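Local coordinates for protein galactonate dehydratase (PDB 5OLC) that belongs to the enolase superfamily, pairing an N-terminal capping domain with a C-terminal barrel domain, at residues L123-S126 against V127-G131. Sequence-based numbering, arbitrary orientation.
Sequences LPVS and VLLGG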
ATOM      1  N   LEU A 123      -4.806  21.261 -44.094  1.00 49.75           N
ATOM      2  CA  LEU A 123      -5.765  21.195 -42.987  1.00 50.48           C
ATOM      3  C   LEU A 123      -5.232  21.896 -41.737  1.00 56.71           C
ATOM      4  O   LEU A 123      -4.024  21.814 -41.499  1.00 55.83           O
ATOM      5  CB  LEU A 123      -6.034  19.725 -42.613  1.00 50.26           C
ATOM      6  CG  LEU A 123      -7.016  18.944 -43.463  1.00 54.45           C
ATOM      7  CD1 LEU A 123      -6.985  17.488 -43.075  1.00 54.85           C
ATOM      8  CD2 LEU A 123      -8.429  19.486 -43.325  1.00 55.37           C
ATOM      9  N   PRO A 124      -6.083  22.497 -40.858  1.00 54.86           N
ATOM     10  CA  PRO A 124      -5.541  23.041 -39.598  1.00 55.85           C
ATOM     11  C   PRO A 124      -4.997  21.908 -38.700  1.00 61.57           C
ATOM     12  O   PRO A 124      -5.259  20.724 -38.973  1.00 61.68           O
ATOM     13  CB  PRO A 124      -6.733  23.779 -38.975  1.00 57.45           C
ATOM     14  CG  PRO A 124      -7.918  23.134 -39.554  1.00 61.56           C
ATOM     15  CD  PRO A 124      -7.546  22.670 -40.934  1.00 56.52           C
ATOM     16  N   VAL A 125      -4.201  22.257 -37.666  1.00 57.79           N
ATOM     17  CA  VAL A 125      -3.595  21.282 -36.745  1.00 56.99           C
ATOM     18  C   VAL A 125      -4.671  20.539 -35.922  1.00 60.77           C
ATOM     19  O   VAL A 125      -4.554  19.319 -35.757  1.00 62.11           O
ATOM     20  CB  VAL A 125      -2.475  21.903 -35.862  1.00 60.48           C
ATOM     21  CG1 VAL A 125      -1.911  20.891 -34.867  1.00 59.63           C
ATOM     22  CG2 VAL A 125      -1.352  22.474 -36.726  1.00 60.56           C
ATOM     23  N   SER A 126      -5.723  21.255 -35.426  1.00 54.48           N
ATOM     24  CA  SER A 126      -6.792  20.644 -34.619  1.00 52.76           C
ATOM     25  C   SER A 126      -7.480  19.492 -35.333  1.00 57.18           C
ATOM     26  O   SER A 126      -7.656  18.429 -34.739  1.00 58.75           O
ATOM     27  CB  SER A 126      -7.801  21.677 -34.116  1.00 54.41           C
ATOM     28  OG  SER A 126      -7.986  22.814 -34.945  1.00 58.97           O
ATOM     29  N   VAL A 127      -7.802  19.673 -36.624  1.00 52.01           N
ATOM     30  CA  VAL A 127      -8.421  18.641 -37.457  1.00 50.99           C
ATOM     31  C   VAL A 127      -7.433  17.478 -37.653  1.00 54.60           C
ATOM     32  O   VAL A 127      -7.830  16.304 -37.652  1.00 54.90           O
ATOM     33  CB  VAL A 127      -8.925  19.263 -38.785  1.00 53.90           C
ATOM     34  CG1 VAL A 127      -9.194  18.207 -39.864  1.00 53.00           C
ATOM     35  CG2 VAL A 127     -10.167  20.110 -38.531  1.00 53.82           C
ATOM     36  N   LEU A 128      -6.145  17.816 -37.767  1.00 49.17           N
ATOM     37  CA  LEU A 128      -5.084  16.831 -37.953  1.00 48.50           C
ATOM     38  C   LEU A 128      -4.669  16.100 -36.656  1.00 50.37           C
ATOM     39  O   LEU A 128      -3.932  15.098 -36.732  1.00 49.96           O
ATOM     40  CB  LEU A 128      -3.878  17.475 -38.649  1.00 48.15           C
ATOM     41  CG  LEU A 128      -3.915  17.436 -40.152  1.00 51.64           C
ATOM     42  CD1 LEU A 128      -2.881  18.318 -40.715  1.00 51.68           C
ATOM     43  CD2 LEU A 128      -3.688  16.040 -40.650  1.00 53.95           C
ATOM     44  N   LEU A 129      -5.133  16.610 -35.478  1.00 44.08           N
ATOM     45  CA  LEU A 129      -4.889  15.995 -34.159  1.00 42.78           C
ATOM     46  C   LEU A 129      -6.019  14.970 -33.881  1.00 49.49           C
ATOM     47  O   LEU A 129      -5.933  14.164 -32.947  1.00 48.28           O
ATOM     48  CB  LEU A 129      -4.833  17.043 -33.008  1.00 41.32           C
ATOM     49  CG  LEU A 129      -3.574  17.902 -32.793  1.00 43.29           C
ATOM     50  CD1 LEU A 129      -3.860  19.044 -31.806  1.00 41.79           C
ATOM     51  CD2 LEU A 129      -2.374  17.071 -32.324  1.00 41.90           C
ATOM     52  N   GLY A 130      -7.083  15.044 -34.685  1.00 48.34           N
ATOM     53  CA  GLY A 130      -8.233  14.157 -34.563  1.00 48.14           C
ATOM     54  C   GLY A 130      -9.578  14.793 -34.845  1.00 50.48           C
ATOM     55  O   GLY A 130     -10.526  14.082 -35.191  1.00 50.59           O
ATOM     56  N   GLY A 131      -9.672  16.111 -34.679  1.00 45.26           N
ATOM     57  CA  GLY A 131     -10.921  16.823 -34.916  1.00 44.51           C
ATOM     58  C   GLY A 131     -11.185  17.984 -33.987  1.00 46.73           C
ATOM     59  O   GLY A 131     -10.807  17.947 -32.819  1.00 46.12           O
TER
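The carbonyl group of S126 accepts two amides of the 127-131 segment, which reach its oxygen from opposite sides of the carbonyl plane. L129 N stands well above one face, 74° out of the plane and so not on a lone pair, with L129 N to S126 O at 3.2 Å. G131 N comes in from the other side but close to the plane, tilted only 20° from it, and binds S126 O at 3.1 Å. Two residues earlier, the carbonyl of P124 receives the amide of L128, L128 N to P124 O 3.3 Å, again slightly tilted from the plane. L129 N also makes a weak, bent bond to V125 O, in keeping with the weak bonding of helix 125-128.

The apolar side chains sit round this turn. V127 sends its two methyls to different partners. CG1, anti to the backbone N, meets L123, whose side chain crosses it at about a right angle, with L123 CD2 to V127 CG1 at 3.8 Å. CG2 meets CG of the P124 ring, P124 CG to V127 CG2 3.9 Å. L128 CD1 comes up against L123 CB, while V125 CG1 and L129 CG meet 4.0 Å apart, next to W114 of helix 101-120.

Helix 309-321 lines another side: H317 ND1 hydrogen-bonds S126 N, and N321 OD1 makes a weak bond to G131 N. The second subunit also comes in, with its L121 on L123 and its I80 on V127.

G130 leaves the helix with phi 144°, and the bond from G131 N back to S126 O, together with a weak one from G130 N to V127 O, closes a Schellman motif. It ends helix 125-128, the short turn that follows helix 101-120 in this enolase-superfamily fold and packs against helix 309-321 of the barrel domain.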